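Local coordinates for mobilization protein A (PDB 2NS6) that nicks one strand of plasmid DNA at oriT and unwinds it locally, as the relaxase of conjugative transfer, at residues 40-45 with 90-95; 26-31 with 50-55. All coordinates share one frame; numbering follows the deposited sequence.

How the contacts relate
The chain leaves helix 18-26 through 26-31, runs along strand 38-44, and then reaches 50-55 at the start of helix 53-63. Contact 2 closes this first loop on the protein surface. Contact 1 begins within it, on the strand at 40-45, and closes much later, on helix 84-99. The two loops therefore cross. Strand 38-44, an outer strand of the antiparallel sheet, links them. His40 and Glu42 turn toward helix 84-99 in contact 1. Ala41 and Ser43 pack against the segments of contact 2: Ala41 CB lies 3.8 Å from Gln26 NE2, and Ser43 OG lies 3.4 Å from Pro53 CB.

Contact 1: 40-45 with 90-95; sequences HAESGH and LASEFA. With MN (manganese (II) ion), chain C.
The carboxylate of Glu42 lies between the imidazole of His40 and the hydroxyl of Ser92. At the edge of the His40 ring, in its plane, sits Glu42 OE2. The ring donates His40 NE2-H to Glu42 OE2 over 3.1 Å. This bond is almost straight, at 178°, and uses the anti lone pair of the oxygen. Ser92 OG approaches the same ring obliquely, 4.3 Å from His40 NE2, and does not bond to it.

Ser92 OG also meets Glu42 OE2. The modelled separation of 2.4 Å is very short, so its exact value is doubtful. Ser92 CB follows alongside, 3.3 Å from Glu42 OE2. Ser92 OG is also hydrogen-bonded to Lys88 O, one turn back in its own helix, and the other carboxylate oxygen, Glu42 OE1, is held by Tyr106 OH. Partners on both oxygens should limit rotation of the carboxylate. Glu42 CG sits between its backbone N and carbonyl carbon (chi1 67°), and the chain beyond it is extended, which carries the carboxylate across to the helix.

The contact joins strand 38-44, at the border of the five-stranded antiparallel relaxase sheet, to helix 84-99, which packs on one face of that sheet. Ala91 and Ala95 of the helix rest on Ile110 and Leu108 of the neighbouring strand 106-113.

Just past the strand, His45 NE2 binds a manganese ion at 2.4 Å. A water lies 2.5 Å from the manganese. Gln96 of the same helix is the other protein ligand of this site, while the other ring nitrogen, His45 ND1, is hydrogen-bonded to Leu104 O, which should help hold the ring with NE2 toward the metal.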
loop_
_atom_site.group_PDB
_atom_site.type_symbol
_atom_site.label_atom_id
_atom_site.label_comp_id
_atom_site.label_asym_id
_atom_site.label_seq_id
_atom_site.Cartn_x
_atom_site.Cartn_y
_atom_site.Cartn_z
ATOM N N HIS A 40 1.282 -5.014 -13.031
ATOM C CA HIS A 40 0.840 -3.652 -12.773
ATOM C C HIS A 40 1.403 -3.118 -11.470
ATOM O O HIS A 40 1.583 -3.865 -10.513
ATOM C CB HIS A 40 -0.681 -3.599 -12.685
ATOM C CG HIS A 40 -1.218 -2.242 -12.346
ATOM N ND1 HIS A 40 -1.077 -1.157 -13.184
ATOM C CD2 HIS A 40 -1.909 -1.796 -11.268
ATOM C CE1 HIS A 40 -1.662 -0.104 -12.640
ATOM N NE2 HIS A 40 -2.177 -0.466 -11.477
ATOM N N ALA A 41 1.664 -1.816 -11.437
ATOM C CA ALA A 41 2.175 -1.168 -10.238
ATOM C C ALA A 41 1.651 0.261 -10.203
ATOM O O ALA A 41 1.475 0.880 -11.244
ATOM C CB ALA A 41 3.697 -1.172 -10.243
ATOM N N GLU A 42 1.377 0.765 -9.002
ATOM C CA GLU A 42 0.898 2.133 -8.816
ATOM C C GLU A 42 1.026 2.538 -7.349
ATOM O O GLU A 42 0.986 1.696 -6.450
ATOM C CB GLU A 42 -0.576 2.282 -9.243
ATOM C CG GLU A 42 -1.573 1.529 -8.357
ATOM C CD GLU A 42 -3.027 1.958 -8.591
ATOM O OE1 GLU A 42 -3.533 2.827 -7.844
ATOM O OE2 GLU A 42 -3.660 1.428 -9.524
ATOM N N SER A 43 1.198 3.834 -7.116
ATOM C CA SER A 43 1.285 4.372 -5.762
ATOM C C SER A 43 0.348 5.568 -5.771
ATOM O O SER A 43 -0.118 5.979 -6.833
ATOM C CB SER A 43 2.715 4.828 -5.426
ATOM O OG SER A 43 3.621 3.739 -5.440
ATOM N N GLY A 44 0.050 6.111 -4.598
ATOM C CA GLY A 44 -0.832 7.264 -4.534
ATOM C C GLY A 44 -0.635 8.024 -3.237
ATOM O O GLY A 44 0.106 7.576 -2.361
ATOM N N HIS A 45 -1.284 9.179 -3.116
ATOM C CA HIS A 45 -1.203 9.990 -1.907
ATOM C C HIS A 45 0.203 10.386 -1.463
ATOM O O HIS A 45 0.411 10.676 -0.286
ATOM C CB HIS A 45 -1.883 9.252 -0.755
ATOM C CG HIS A 45 -3.277 8.810 -1.068
ATOM N ND1 HIS A 45 -3.788 7.611 -0.631
ATOM C CD2 HIS A 45 -4.252 9.393 -1.803
ATOM C CE1 HIS A 45 -5.020 7.465 -1.088
ATOM N NE2 HIS A 45 -5.325 8.531 -1.802
ATOM N N LEU A 90 -9.968 -3.160 -10.097
ATOM C CA LEU A 90 -10.350 -3.710 -8.791
ATOM C C LEU A 90 -9.314 -3.449 -7.692
ATOM O O LEU A 90 -9.668 -3.004 -6.596
ATOM C CB LEU A 90 -10.604 -5.222 -8.907
ATOM C CG LEU A 90 -10.853 -5.987 -7.604
ATOM C CD1 LEU A 90 -12.071 -5.426 -6.888
ATOM C CD2 LEU A 90 -11.054 -7.467 -7.907
ATOM N N ALA A 91 -8.045 -3.728 -7.988
ATOM C CA ALA A 91 -6.957 -3.523 -7.032
ATOM C C ALA A 91 -6.839 -2.053 -6.634
ATOM O O ALA A 91 -6.728 -1.729 -5.446
ATOM C CB ALA A 91 -5.628 -4.009 -7.628
ATOM N N SER A 92 -6.866 -1.172 -7.635
ATOM C CA SER A 92 -6.778 0.268 -7.396
ATOM C C SER A 92 -7.952 0.670 -6.525
ATOM O O SER A 92 -7.803 1.387 -5.532
ATOM C CB SER A 92 -6.866 1.047 -8.708
ATOM O OG SER A 92 -5.901 0.604 -9.640
ATOM N N GLU A 93 -9.128 0.198 -6.920
ATOM C CA GLU A 93 -10.352 0.494 -6.198
ATOM C C GLU A 93 -10.234 0.092 -4.734
ATOM O O GLU A 93 -10.578 0.872 -3.843
ATOM C CB GLU A 93 -11.529 -0.238 -6.849
ATOM C CG GLU A 93 -12.894 0.128 -6.283
ATOM C CD GLU A 93 -13.974 -0.859 -6.706
ATOM O OE1 GLU A 93 -13.861 -2.048 -6.337
ATOM O OE2 GLU A 93 -14.924 -0.451 -7.398
ATOM N N PHE A 94 -9.741 -1.116 -4.474
ATOM C CA PHE A 94 -9.625 -1.562 -3.093
ATOM C C PHE A 94 -8.540 -0.773 -2.332
ATOM O O PHE A 94 -8.691 -0.502 -1.144
ATOM C CB PHE A 94 -9.362 -3.075 -3.043
ATOM C CG PHE A 94 -9.409 -3.665 -1.652
ATOM C CD1 PHE A 94 -10.561 -3.579 -0.864
ATOM C CD2 PHE A 94 -8.296 -4.307 -1.130
ATOM C CE1 PHE A 94 -10.591 -4.134 0.421
ATOM C CE2 PHE A 94 -8.318 -4.863 0.150
ATOM C CZ PHE A 94 -9.466 -4.774 0.926
ATOM N N ALA A 95 -7.463 -0.385 -3.012
ATOM C CA ALA A 95 -6.415 0.391 -2.352
ATOM C C ALA A 95 -6.996 1.718 -1.851
ATOM O O ALA A 95 -6.712 2.162 -0.734
ATOM C CB ALA A 95 -5.264 0.654 -3.315
HETATM MN MN MN C . -7.249 9.260 -3.019
HETATM O O HOH W 1 -9.029 9.793 -1.346
#

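Contact 2: 26-31 with 50-55; sequences QREGKY and VERPAD
Glu28 reaches across to Arg52, and one carboxylate oxygen comes up to one arm of the guanidinium. Glu28 OE2 and Arg52 NH2 are 3.8 Å apart, a long salt bridge. The two flat groups are turned 54° against each other, so they are neither stacked nor coplanar. The attraction is between charges, without a hydrogen bond. Both side chains bend on the way: Glu28 at chi2 (-82°), and Arg52 at chi3 (70°). Arg52 is exposed, and the pair is probably weakened by solvent.

Each backbone is held in place by its own bonds. Arg27, the first residue past helix 18-26, has a positive phi and completes a Schellman motif, and Glu28 follows directly. Tyr31 N then bonds back to Glu28 O at 3.0 Å. On the other side, Arg52 N donates to Asp55 OD2 at 2.7 Å, from above the carboxylate plane. A weaker bond runs from Glu51 N to the same oxygen at 3.1 Å. Asp55 thus ties the first turn of helix 53-63 to the loop that leads into it.

The side chain of Glu28 is about 8 Å from that of Tyr24, probably the tyrosine that becomes linked to the cleaved DNA; Arg27 makes a cation-pi contact with Tyr24, and the Tyr31 ring meets the Tyr24 ring edge-to-face.

Gln26 and Pro53 each turn toward the other segment, and both touch Thr107. The end of helix 18-26 and the start of helix 53-63 are thereby set against strands 38-44 and 106-113.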
loop_
_atom_site.group_PDB
_atom_site.type_symbol
_atom_site.label_atom_id
_atom_site.label_comp_id
_atom_site.label_asym_id
_atom_site.label_seq_id
_atom_site.Cartn_x
_atom_site.Cartn_y
_atom_site.Cartn_z
ATOM N N GLN A 26 7.643 -4.312 -6.911
ATOM C CA GLN A 26 7.503 -3.606 -8.185
ATOM C C GLN A 26 8.571 -4.067 -9.182
ATOM O O GLN A 26 8.558 -3.659 -10.341
ATOM C CB GLN A 26 7.650 -2.093 -8.007
ATOM C CG GLN A 26 6.533 -1.388 -7.243
ATOM C CD GLN A 26 6.772 0.112 -7.175
ATOM O OE1 GLN A 26 7.650 0.584 -6.447
ATOM N NE2 GLN A 26 6.007 0.865 -7.951
ATOM N N ARG A 27 9.490 -4.910 -8.726
ATOM C CA ARG A 27 10.598 -5.384 -9.559
ATOM C C ARG A 27 11.359 -4.196 -10.157
ATOM O O ARG A 27 11.574 -4.108 -11.371
ATOM C CB ARG A 27 10.102 -6.341 -10.663
ATOM C CG ARG A 27 9.608 -7.696 -10.126
ATOM C CD ARG A 27 10.639 -8.318 -9.174
ATOM N NE ARG A 27 10.111 -9.376 -8.301
ATOM C CZ ARG A 27 9.855 -10.623 -8.682
ATOM N NH1 ARG A 27 10.066 -11.002 -9.934
ATOM N NH2 ARG A 27 9.413 -11.506 -7.801
ATOM N N GLU A 28 11.753 -3.278 -9.276
ATOM C CA GLU A 28 12.510 -2.085 -9.655
ATOM C C GLU A 28 13.912 -2.216 -9.071
ATOM O O GLU A 28 14.237 -3.210 -8.414
ATOM C CB GLU A 28 11.849 -0.811 -9.098
ATOM C CG GLU A 28 10.447 -0.519 -9.625
ATOM C CD GLU A 28 10.446 0.164 -10.986
ATOM O OE1 GLU A 28 11.214 -0.258 -11.878
ATOM O OE2 GLU A 28 9.659 1.123 -11.169
ATOM N N GLY A 29 14.737 -1.204 -9.305
ATOM C CA GLY A 29 16.096 -1.227 -8.797
ATOM C C GLY A 29 16.840 -2.463 -9.261
ATOM O O GLY A 29 16.851 -2.783 -10.450
ATOM N N LYS A 30 17.455 -3.159 -8.311
ATOM C CA LYS A 30 18.214 -4.367 -8.597
ATOM C C LYS A 30 17.396 -5.415 -9.355
ATOM O O LYS A 30 17.949 -6.187 -10.138
ATOM C CB LYS A 30 18.739 -4.976 -7.294
ATOM C CG LYS A 30 19.410 -3.965 -6.378
ATOM C CD LYS A 30 20.177 -4.626 -5.236
ATOM C CE LYS A 30 20.642 -3.588 -4.210
ATOM N NZ LYS A 30 21.512 -2.524 -4.794
ATOM N N TYR A 31 16.085 -5.438 -9.147
ATOM C CA TYR A 31 15.262 -6.435 -9.826
ATOM C C TYR A 31 14.705 -5.958 -11.161
ATOM O O TYR A 31 13.821 -6.601 -11.739
ATOM C CB TYR A 31 14.112 -6.888 -8.919
ATOM C CG TYR A 31 14.539 -7.198 -7.499
ATOM C CD1 TYR A 31 14.646 -6.181 -6.554
ATOM C CD2 TYR A 31 14.863 -8.498 -7.107
ATOM C CE1 TYR A 31 15.063 -6.437 -5.260
ATOM C CE2 TYR A 31 15.288 -8.770 -5.804
ATOM C CZ TYR A 31 15.385 -7.730 -4.888
ATOM O OH TYR A 31 15.805 -7.969 -3.595
ATOM N N VAL A 50 8.234 13.839 -2.589
ATOM C CA VAL A 50 8.455 12.583 -3.308
ATOM C C VAL A 50 8.435 12.740 -4.835
ATOM O O VAL A 50 7.412 13.117 -5.400
ATOM C CB VAL A 50 7.370 11.535 -2.907
ATOM C CG1 VAL A 50 7.449 10.310 -3.807
ATOM C CG2 VAL A 50 7.555 11.124 -1.444
ATOM N N GLU A 51 9.554 12.452 -5.502
ATOM C CA GLU A 51 9.609 12.546 -6.965
ATOM C C GLU A 51 9.299 11.168 -7.555
ATOM O O GLU A 51 8.745 11.063 -8.655
ATOM C CB GLU A 51 10.989 13.010 -7.451
ATOM C CG GLU A 51 11.420 14.393 -6.974
ATOM C CD GLU A 51 10.479 15.505 -7.413
ATOM O OE1 GLU A 51 9.881 15.387 -8.501
ATOM O OE2 GLU A 51 10.357 16.504 -6.672
ATOM N N ARG A 52 9.670 10.126 -6.812
ATOM C CA ARG A 52 9.430 8.720 -7.178
ATOM C C ARG A 52 8.933 8.028 -5.926
ATOM O O ARG A 52 9.404 8.323 -4.832
ATOM C CB ARG A 52 10.715 7.988 -7.570
ATOM C CG ARG A 52 11.266 8.293 -8.914
ATOM C CD ARG A 52 12.488 7.428 -9.112
ATOM N NE ARG A 52 12.150 6.013 -9.259
ATOM C CZ ARG A 52 12.243 5.345 -10.405
ATOM N NH1 ARG A 52 12.662 5.969 -11.501
ATOM N NH2 ARG A 52 11.929 4.057 -10.455
ATOM N N PRO A 53 8.007 7.072 -6.073
ATOM C CA PRO A 53 7.470 6.349 -4.916
ATOM C C PRO A 53 8.579 5.864 -3.973
ATOM O O PRO A 53 8.473 5.995 -2.751
ATOM C CB PRO A 53 6.697 5.203 -5.560
ATOM C CG PRO A 53 6.214 5.824 -6.857
ATOM C CD PRO A 53 7.434 6.567 -7.335
ATOM N N ALA A 54 9.648 5.319 -4.550
ATOM C CA ALA A 54 10.778 4.828 -3.769
ATOM C C ALA A 54 11.335 5.909 -2.850
ATOM O O ALA A 54 11.827 5.613 -1.755
ATOM C CB ALA A 54 11.880 4.320 -4.700
ATOM N N ASP A 55 11.256 7.164 -3.279
ATOM C CA ASP A 55 11.770 8.244 -2.441
ATOM C C ASP A 55 11.051 8.267 -1.091
ATOM O O ASP A 55 11.656 8.577 -0.068
ATOM C CB ASP A 55 11.624 9.609 -3.139
ATOM C CG ASP A 55 12.323 9.659 -4.490
ATOM O OD1 ASP A 55 13.324 8.936 -4.693
ATOM O OD2 ASP A 55 11.878 10.442 -5.355
#